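Local structure of vaginolysin (Gardnerella vaginalis, 5IMY) at residues S376-G380 with F433-V437; Y395-Y401 with V437-K443. The protein probably acts as a secreted pore-forming toxin of the cholesterol-dependent cytolysin family, binding cholesterol in host membranes and lysing cells. All blocks are in the same frame, centred on the assembly; numbering follows the deposited sequence.

How the interactions relate
Interactions 1 and 2 lie next to each other along the C-terminal beta sandwich, their centres about 12 Å apart, and V437 belongs to both. Interaction 1 (376-380 with 433-437) is where long strand 363-389 enters this region; in interaction 2 the chain leaving that turn, 437-443, pairs with strand 395-403. Side chains join them as well as the chain: F433 CE1 lies 3.5 Å from W398 CE3, in an edge-to-face pair of rings, and F433 CZ is 3.7 Å from L440 CD1. In interaction 2 the face carrying Y395, Y397, D399 and R441 meets the chain of another protein, while I396 and I442 turn inward onto L382 of strand 363-389.

Interaction 1 (S376-G380 with F433-V437); sequences SYRNG and FKGNV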
ATOM      1  N   SER A 376      11.390   0.819   6.678  1.00 58.02           N
ATOM      2  CA  SER A 376      12.315   1.940   6.695  1.00 58.00           C
ATOM      3  C   SER A 376      13.150   1.954   5.425  1.00 59.97           C
ATOM      4  O   SER A 376      13.381   0.912   4.806  1.00 54.98           O
ATOM      5  CB  SER A 376      13.240   1.875   7.915  1.00 58.88           C
ATOM      6  OG  SER A 376      14.182   0.823   7.782  1.00 63.35           O
ATOM      7  N   TYR A 377      13.614   3.140   5.041  0.61 69.31           N
ATOM      8  CA  TYR A 377      14.574   3.230   3.953  0.61 64.95           C
ATOM      9  C   TYR A 377      15.556   4.356   4.235  0.61 69.65           C
ATOM     10  O   TYR A 377      15.178   5.420   4.735  0.61 63.93           O
ATOM     11  CB  TYR A 377      13.895   3.428   2.591  0.61 61.09           C
ATOM     12  CG  TYR A 377      12.938   4.595   2.484  0.61 60.62           C
ATOM     13  CD1 TYR A 377      13.402   5.902   2.409  0.61 60.47           C
ATOM     14  CD2 TYR A 377      11.567   4.384   2.417  0.61 56.38           C
ATOM     15  CE1 TYR A 377      12.527   6.967   2.296  0.61 55.98           C
ATOM     16  CE2 TYR A 377      10.686   5.441   2.303  0.61 55.35           C
ATOM     17  CZ  TYR A 377      11.171   6.729   2.240  0.61 56.86           C
ATOM     18  OH  TYR A 377      10.294   7.783   2.127  0.61 52.67           O
ATOM     19  N   ARG A 378      16.819   4.093   3.916  1.00 70.75           N
ATOM     20  CA  ARG A 378      17.925   5.013   4.153  1.00 68.49           C
ATOM     21  C   ARG A 378      18.238   5.741   2.851  1.00 62.91           C
ATOM     22  O   ARG A 378      18.584   5.106   1.848  1.00 64.29           O
ATOM     23  CB  ARG A 378      19.154   4.268   4.669  1.00 74.37           C
ATOM     24  CG  ARG A 378      20.359   5.160   4.957  1.00 76.92           C
ATOM     25  CD  ARG A 378      21.488   4.385   5.626  1.00 73.41           C
ATOM     26  NE  ARG A 378      21.022   3.632   6.789  1.00 94.59           N
ATOM     27  CZ  ARG A 378      20.867   4.143   8.007  1.00 92.19           C
ATOM     28  NH1 ARG A 378      21.141   5.420   8.242  1.00 93.65           N
ATOM     29  NH2 ARG A 378      20.433   3.372   8.995  1.00 81.51           N
ATOM     30  N   ASN A 379      18.112   7.066   2.867  1.00 64.36           N
ATOM     31  CA  ASN A 379      18.357   7.848   1.663  1.00 66.00           C
ATOM     32  C   ASN A 379      19.811   7.714   1.225  1.00 65.58           C
ATOM     33  O   ASN A 379      20.708   7.471   2.037  1.00 65.42           O
ATOM     34  CB  ASN A 379      18.003   9.318   1.902  1.00 66.86           C
ATOM     35  CG  ASN A 379      18.758   9.924   3.069  1.00 73.99           C
ATOM     36  OD1 ASN A 379      19.726   9.349   3.568  1.00 76.66           O
ATOM     37  ND2 ASN A 379      18.318  11.099   3.508  1.00 78.23           N
ATOM     38  N   GLY A 380      20.039   7.873  -0.083  1.00 69.70           N
ATOM     39  CA  GLY A 380      21.354   7.731  -0.665  1.00 69.60           C
ATOM     40  C   GLY A 380      21.800   9.006  -1.367  1.00 65.33           C
ATOM     41  O   GLY A 380      21.018   9.944  -1.573  1.00 61.14           O
ATOM     42  N   PHE A 433      18.761  11.201  -2.692  1.00 66.62           N
ATOM     43  CA  PHE A 433      17.705  10.325  -3.178  1.00 66.54           C
ATOM     44  C   PHE A 433      16.993   9.682  -2.002  1.00 65.58           C
ATOM     45  O   PHE A 433      17.641   9.145  -1.098  1.00 62.50           O
ATOM     46  CB  PHE A 433      18.265   9.236  -4.098  1.00 58.38           C
ATOM     47  CG  PHE A 433      18.701   9.741  -5.437  1.00 58.61           C
ATOM     48  CD1 PHE A 433      17.766  10.130  -6.379  1.00 57.96           C
ATOM     49  CD2 PHE A 433      20.044   9.824  -5.759  1.00 61.99           C
ATOM     50  CE1 PHE A 433      18.161  10.595  -7.615  1.00 63.74           C
ATOM     51  CE2 PHE A 433      20.446  10.288  -6.997  1.00 62.28           C
ATOM     52  CZ  PHE A 433      19.503  10.674  -7.926  1.00 56.28           C
ATOM     53  N   LYS A 434      15.664   9.736  -2.017  1.00 70.47           N
ATOM     54  CA  LYS A 434      14.881   8.928  -1.095  1.00 66.50           C
ATOM     55  C   LYS A 434      15.269   7.463  -1.252  1.00 61.56           C
ATOM     56  O   LYS A 434      15.529   6.989  -2.361  1.00 66.28           O
ATOM     57  CB  LYS A 434      13.387   9.112  -1.362  1.00 67.00           C
ATOM     58  CG  LYS A 434      12.876  10.518  -1.091  1.00 76.05           C
ATOM     59  CD  LYS A 434      11.725  10.877  -2.017  1.00 87.73           C
ATOM     60  CE  LYS A 434      11.281  12.316  -1.815  1.00 94.79           C
ATOM     61  NZ  LYS A 434      10.818  12.942  -3.085  1.00 86.38           N
ATOM     62  N   GLY A 435      15.315   6.745  -0.132  1.00 65.72           N
ATOM     63  CA  GLY A 435      15.722   5.351  -0.164  1.00 64.21           C
ATOM     64  C   GLY A 435      14.780   4.442  -0.928  1.00 62.23           C
ATOM     65  O   GLY A 435      15.135   3.283  -1.179  1.00 61.83           O
ATOM     66  N   ASN A 436      13.600   4.932  -1.312  1.00 61.21           N
ATOM     67  CA  ASN A 436      12.604   4.111  -1.989  1.00 62.60           C
ATOM     68  C   ASN A 436      12.624   4.254  -3.505  1.00 56.05           C
ATOM     69  O   ASN A 436      11.891   3.527  -4.184  1.00 49.47           O
ATOM     70  CB  ASN A 436      11.199   4.445  -1.467  1.00 57.46           C
ATOM     71  CG  ASN A 436      10.889   5.930  -1.522  1.00 65.94           C
ATOM     72  OD1 ASN A 436      11.460   6.667  -2.327  1.00 61.40           O
ATOM     73  ND2 ASN A 436       9.981   6.375  -0.662  1.00 67.83           N
ATOM     74  N   VAL A 437      13.434   5.161  -4.059  1.00 53.54           N
ATOM     75  CA  VAL A 437      13.491   5.290  -5.508  1.00 50.96           C
ATOM     76  C   VAL A 437      14.053   4.002  -6.099  1.00 43.51           C
ATOM     77  O   VAL A 437      14.858   3.300  -5.475  1.00 41.88           O
ATOM     78  CB  VAL A 437      14.330   6.505  -5.946  1.00 49.44           C
ATOM     79  CG1 VAL A 437      13.883   7.770  -5.224  1.00 56.45           C
ATOM     80  CG2 VAL A 437      15.804   6.260  -5.718  1.00 46.46           C
TER
HETATM   81  O   HOH W   1      17.768   2.511   0.068  1.00 56.02           O
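An antiparallel bridge between G380 and F433 closes the end of strand 426-433 against long strand 363-389, in the C-terminal beta sandwich of this cytolysin. It is a hydrogen-bonded pair, gripped in both directions: G380 N gives to F433 O at 2.9 Å, and F433 N gives to G380 O at 2.8 Å. N379 CB also presses on F433 O at 3.0 Å. Just past the bridge the chain reverses in a type I beta turn from K434 to V437, closed by a long bond from V437 N to K434 O, 3.3 Å. Y377 lies against this turn. With chi1 at 54°, in the conformer described of the two modelled, CG sits between the backbone N and the carbonyl carbon, which lays the ring along G435 and N436. N436 CB makes a CH-pi contact over one face, 4.1 Å from the ring centroid, and N436 N lies above the same face near the rim. G435 N comes obliquely to CD1 of Y377 at 3.3 Å. The ring and the N436 amide are turned 50° apart; ND2 comes close to the tyrosine OH, but at an angle too poor for a hydrogen bond. A water donates to both R378 O and G435 O, spanning the two backbones. Y377 also meets the ring of F62 and packs on N49 of the second subunit. Two straightforward backbone bonds therefore fix the register, whereas the turn beyond them rests on the Y377 ring through a CH-pi contact, and the water ties G435 O to R378 O.

Interaction 2 (Y395-Y401 with V437-K443); sequences YIYWDEY and VRNLRIK
Y395 and K443 begin a ladder of backbone bonds: Y395 N gives to K443 O at 2.8 Å, and the return bond from K443 N to Y395 O is weak. At the next hydrogen-bonded pair, a looser one, R441 N reaches Y397 O at 2.7 Å, while Y397 N approaches R441 O from well above the carbonyl plane, at 3.3 Å; I396 CA adds a CA-H...O contact to that same oxygen. Straighter bonds follow at D399 and R438, where D399 N meets R438 O at 2.8 Å and 170° and R438 N returns to D399 O. These strands are the central pair of a four-stranded antiparallel sheet of the beta sandwich, and the chain turns a corner at N439. There D399 OD2 takes the N439 ND2 donor on the anti lone pair of the carboxylate oxygen, at 3.1 Å, with the carboxylate and amide planes 70° apart. The R438 side chain, extended from CG to NE, runs across that of Y401, its guanidinium plane only 24° from the ring plane, with CD over one face, 3.7 Å from the centroid; the guanidinium makes a salt bridge with D406 of the second subunit. W398 CD1 packs on V437 CB at 3.4 Å. W398 NE1 gives a weak bond to E400 OE2, while E400 OE1 makes a salt bridge to R414.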
ATOM      1  N   TYR A 395      22.103  12.942 -17.822  1.00 43.02           N
ATOM      2  CA  TYR A 395      20.735  12.460 -18.012  1.00 46.55           C
ATOM      3  C   TYR A 395      20.483  11.387 -16.959  1.00 43.57           C
ATOM      4  O   TYR A 395      20.955  10.253 -17.089  1.00 41.54           O
ATOM      5  CB  TYR A 395      20.523  11.927 -19.424  1.00 45.17           C
ATOM      6  CG  TYR A 395      20.653  12.992 -20.490  1.00 50.62           C
ATOM      7  CD1 TYR A 395      19.578  13.809 -20.814  1.00 48.64           C
ATOM      8  CD2 TYR A 395      21.850  13.184 -21.162  1.00 52.50           C
ATOM      9  CE1 TYR A 395      19.692  14.785 -21.785  1.00 48.45           C
ATOM     10  CE2 TYR A 395      21.974  14.156 -22.135  1.00 49.36           C
ATOM     11  CZ  TYR A 395      20.892  14.955 -22.441  1.00 55.72           C
ATOM     12  OH  TYR A 395      21.010  15.926 -23.408  1.00 54.86           O
ATOM     13  N   ILE A 396      19.745  11.752 -15.913  1.00 40.13           N
ATOM     14  CA  ILE A 396      19.524  10.890 -14.761  1.00 41.42           C
ATOM     15  C   ILE A 396      18.022  10.768 -14.541  1.00 42.13           C
ATOM     16  O   ILE A 396      17.327  11.783 -14.406  1.00 40.07           O
ATOM     17  CB  ILE A 396      20.222  11.434 -13.502  1.00 42.64           C
ATOM     18  CG1 ILE A 396      21.741  11.420 -13.707  1.00 44.48           C
ATOM     19  CG2 ILE A 396      19.837  10.624 -12.261  1.00 44.36           C
ATOM     20  CD1 ILE A 396      22.529  12.115 -12.616  1.00 50.76           C
ATOM     21  N   TYR A 397      17.526   9.532 -14.504  1.00 36.31           N
ATOM     22  CA  TYR A 397      16.120   9.253 -14.259  1.00 40.08           C
ATOM     23  C   TYR A 397      15.997   8.162 -13.203  1.00 42.56           C
ATOM     24  O   TYR A 397      16.927   7.389 -12.965  1.00 38.66           O
ATOM     25  CB  TYR A 397      15.395   8.807 -15.537  1.00 42.79           C
ATOM     26  CG  TYR A 397      15.710   9.636 -16.763  1.00 45.03           C
ATOM     27  CD1 TYR A 397      14.849  10.639 -17.186  1.00 35.11           C
ATOM     28  CD2 TYR A 397      16.862   9.406 -17.499  1.00 39.63           C
ATOM     29  CE1 TYR A 397      15.131  11.394 -18.307  1.00 41.79           C
ATOM     30  CE2 TYR A 397      17.153  10.155 -18.621  1.00 39.26           C
ATOM     31  CZ  TYR A 397      16.285  11.146 -19.019  1.00 46.75           C
ATOM     32  OH  TYR A 397      16.576  11.892 -20.137  1.00 51.74           O
ATOM     33  N   TRP A 398      14.827   8.108 -12.574  1.00 39.91           N
ATOM     34  CA  TRP A 398      14.522   7.059 -11.611  1.00 40.06           C
ATOM     35  C   TRP A 398      13.010   6.972 -11.461  1.00 41.22           C
ATOM     36  O   TRP A 398      12.272   7.869 -11.873  1.00 41.52           O
ATOM     37  CB  TRP A 398      15.201   7.320 -10.262  1.00 34.63           C
ATOM     38  CG  TRP A 398      14.684   8.525  -9.542  1.00 40.80           C
ATOM     39  CD1 TRP A 398      13.676   8.559  -8.625  1.00 38.42           C
ATOM     40  CD2 TRP A 398      15.153   9.873  -9.672  1.00 40.57           C
ATOM     41  NE1 TRP A 398      13.487   9.842  -8.175  1.00 43.36           N
ATOM     42  CE2 TRP A 398      14.381  10.668  -8.802  1.00 37.55           C
ATOM     43  CE3 TRP A 398      16.149  10.484 -10.441  1.00 41.69           C
ATOM     44  CZ2 TRP A 398      14.572  12.042  -8.680  1.00 41.76           C
ATOM     45  CZ3 TRP A 398      16.337  11.850 -10.317  1.00 40.83           C
ATOM     46  CH2 TRP A 398      15.553  12.613  -9.443  1.00 43.74           C
ATOM     47  N   ASP A 399      12.560   5.875 -10.858  1.00 42.39           N
ATOM     48  CA  ASP A 399      11.143   5.576 -10.720  1.00 41.12           C
ATOM     49  C   ASP A 399      10.719   5.684  -9.261  1.00 43.81           C
ATOM     50  O   ASP A 399      11.472   5.310  -8.355  1.00 43.48           O
ATOM     51  CB  ASP A 399      10.829   4.174 -11.249  1.00 33.05           C
ATOM     52  CG  ASP A 399      11.025   4.061 -12.747  1.00 41.27           C
ATOM     53  OD1 ASP A 399      10.675   5.019 -13.468  1.00 41.77           O
ATOM     54  OD2 ASP A 399      11.534   3.016 -13.205  1.00 46.21           O
ATOM     55  N   GLU A 400       9.512   6.197  -9.044  1.00 37.39           N
ATOM     56  CA  GLU A 400       8.917   6.305  -7.714  1.00 45.28           C
ATOM     57  C   GLU A 400       7.653   5.452  -7.698  1.00 43.36           C
ATOM     58  O   GLU A 400       6.625   5.839  -8.264  1.00 43.87           O
ATOM     59  CB  GLU A 400       8.616   7.763  -7.366  1.00 44.75           C
ATOM     60  CG  GLU A 400       9.769   8.471  -6.670  1.00 47.94           C
ATOM     61  CD  GLU A 400       9.664   9.982  -6.743  1.00 57.46           C
ATOM     62  OE1 GLU A 400       8.552  10.494  -6.993  1.00 62.58           O
ATOM     63  OE2 GLU A 400      10.697  10.658  -6.551  1.00 51.66           O
ATOM     64  N   TYR A 401       7.733   4.288  -7.060  1.00 47.29           N
ATOM     65  CA  TYR A 401       6.572   3.427  -6.924  1.00 43.89           C
ATOM     66  C   TYR A 401       5.697   3.896  -5.769  1.00 46.83           C
ATOM     67  O   TYR A 401       6.148   4.573  -4.840  1.00 49.07           O
ATOM     68  CB  TYR A 401       6.987   1.973  -6.693  1.00 46.46           C
ATOM     69  CG  TYR A 401       7.584   1.280  -7.899  1.00 48.21           C
ATOM     70  CD1 TYR A 401       7.822   1.968  -9.082  1.00 50.85           C
ATOM     71  CD2 TYR A 401       7.899  -0.072  -7.856  1.00 58.73           C
ATOM     72  CE1 TYR A 401       8.366   1.332 -10.181  1.00 49.82           C
ATOM     73  CE2 TYR A 401       8.443  -0.717  -8.949  1.00 61.09           C
ATOM     74  CZ  TYR A 401       8.674  -0.010 -10.110  1.00 56.48           C
ATOM     75  OH  TYR A 401       9.213  -0.647 -11.203  1.00 56.91           O
ATOM     76  N   VAL A 437      13.434   5.161  -4.059  1.00 53.54           N
ATOM     77  CA  VAL A 437      13.491   5.290  -5.508  1.00 50.96           C
ATOM     78  C   VAL A 437      14.053   4.002  -6.099  1.00 43.51           C
ATOM     79  O   VAL A 437      14.858   3.300  -5.475  1.00 41.88           O
ATOM     80  CB  VAL A 437      14.330   6.505  -5.946  1.00 49.44           C
ATOM     81  CG1 VAL A 437      13.883   7.770  -5.224  1.00 56.45           C
ATOM     82  CG2 VAL A 437      15.804   6.260  -5.718  1.00 46.46           C
ATOM     83  N   ARG A 438      13.629   3.693  -7.322  1.00 42.55           N
ATOM     84  CA  ARG A 438      14.021   2.462  -7.990  1.00 43.04           C
ATOM     85  C   ARG A 438      14.526   2.774  -9.392  1.00 39.56           C
ATOM     86  O   ARG A 438      14.248   3.834  -9.957  1.00 39.03           O
ATOM     87  CB  ARG A 438      12.850   1.470  -8.074  1.00 49.69           C
ATOM     88  CG  ARG A 438      12.265   1.065  -6.725  1.00 50.24           C
ATOM     89  CD  ARG A 438      11.133   0.067  -6.913  1.00 63.10           C
ATOM     90  NE  ARG A 438      10.399  -0.202  -5.675  1.00 70.48           N
ATOM     91  CZ  ARG A 438      10.595  -1.254  -4.881  1.00 84.48           C
ATOM     92  NH1 ARG A 438      11.510  -2.169  -5.176  1.00 97.48           N
ATOM     93  NH2 ARG A 438       9.865  -1.395  -3.782  1.00 87.57           N
ATOM     94  N   ASN A 439      15.286   1.829  -9.942  1.00 36.07           N
ATOM     95  CA  ASN A 439      15.719   1.878 -11.336  1.00 40.53           C
ATOM     96  C   ASN A 439      16.411   3.202 -11.659  1.00 40.04           C
ATOM     97  O   ASN A 439      16.036   3.922 -12.588  1.00 41.41           O
ATOM     98  CB  ASN A 439      14.530   1.635 -12.266  1.00 40.94           C
ATOM     99  CG  ASN A 439      13.749   0.392 -11.890  1.00 53.19           C
ATOM    100  OD1 ASN A 439      14.307  -0.703 -11.808  1.00 53.11           O
ATOM    101  ND2 ASN A 439      12.455   0.557 -11.638  1.00 47.25           N
ATOM    102  N   LEU A 440      17.437   3.521 -10.877  1.00 39.84           N
ATOM    103  CA  LEU A 440      18.224   4.721 -11.121  1.00 43.68           C
ATOM    104  C   LEU A 440      18.968   4.608 -12.448  1.00 45.42           C
ATOM    105  O   LEU A 440      19.512   3.553 -12.786  1.00 45.00           O
ATOM    106  CB  LEU A 440      19.213   4.943  -9.973  1.00 42.72           C
ATOM    107  CG  LEU A 440      19.978   6.269  -9.948  1.00 48.27           C
ATOM    108  CD1 LEU A 440      19.063   7.432  -9.587  1.00 52.72           C
ATOM    109  CD2 LEU A 440      21.141   6.186  -8.973  1.00 47.36           C
ATOM    110  N   ARG A 441      18.987   5.705 -13.203  1.00 43.05           N
ATOM    111  CA  ARG A 441      19.613   5.759 -14.519  1.00 47.41           C
ATOM    112  C   ARG A 441      20.587   6.926 -14.563  1.00 41.02           C
ATOM    113  O   ARG A 441      20.334   7.971 -13.958  1.00 34.27           O
ATOM    114  CB  ARG A 441      18.559   5.915 -15.618  1.00 45.24           C
ATOM    115  CG  ARG A 441      18.568   4.808 -16.652  1.00 48.88           C
ATOM    116  CD  ARG A 441      17.333   4.874 -17.537  1.00 46.64           C
ATOM    117  NE  ARG A 441      16.780   3.544 -17.781  1.00 50.40           N
ATOM    118  CZ  ARG A 441      17.152   2.741 -18.772  1.00 55.47           C
ATOM    119  NH1 ARG A 441      18.085   3.120 -19.635  1.00 63.08           N
ATOM    120  NH2 ARG A 441      16.585   1.549 -18.902  1.00 60.72           N
ATOM    121  N   ILE A 442      21.704   6.749 -15.269  1.00 37.93           N
ATOM    122  CA  ILE A 442      22.729   7.790 -15.366  1.00 45.86           C
ATOM    123  C   ILE A 442      23.400   7.702 -16.732  1.00 45.01           C
ATOM    124  O   ILE A 442      23.850   6.628 -17.145  1.00 42.83           O
ATOM    125  CB  ILE A 442      23.782   7.675 -14.243  1.00 46.39           C
ATOM    126  CG1 ILE A 442      23.120   7.751 -12.862  1.00 47.61           C
ATOM    127  CG2 ILE A 442      24.822   8.785 -14.382  1.00 44.52           C
ATOM    128  CD1 ILE A 442      24.060   7.493 -11.703  1.00 48.30           C
ATOM    129  N   LYS A 443      23.473   8.839 -17.426  1.00 43.80           N
ATOM    130  CA  LYS A 443      24.167   8.954 -18.704  1.00 51.15           C
ATOM    131  C   LYS A 443      24.882  10.299 -18.741  1.00 45.08           C
ATOM    132  O   LYS A 443      24.355  11.296 -18.237  1.00 41.47           O
ATOM    133  CB  LYS A 443      23.185   8.828 -19.881  1.00 41.64           C
ATOM    134  CG  LYS A 443      23.839   8.537 -21.227  1.00 49.57           C
ATOM    135  CD  LYS A 443      22.798   8.231 -22.300  1.00 48.65           C
ATOM    136  CE  LYS A 443      22.438   9.466 -23.113  1.00 57.57           C
ATOM    137  NZ  LYS A 443      21.194   9.275 -23.915  1.00 60.63           N
TER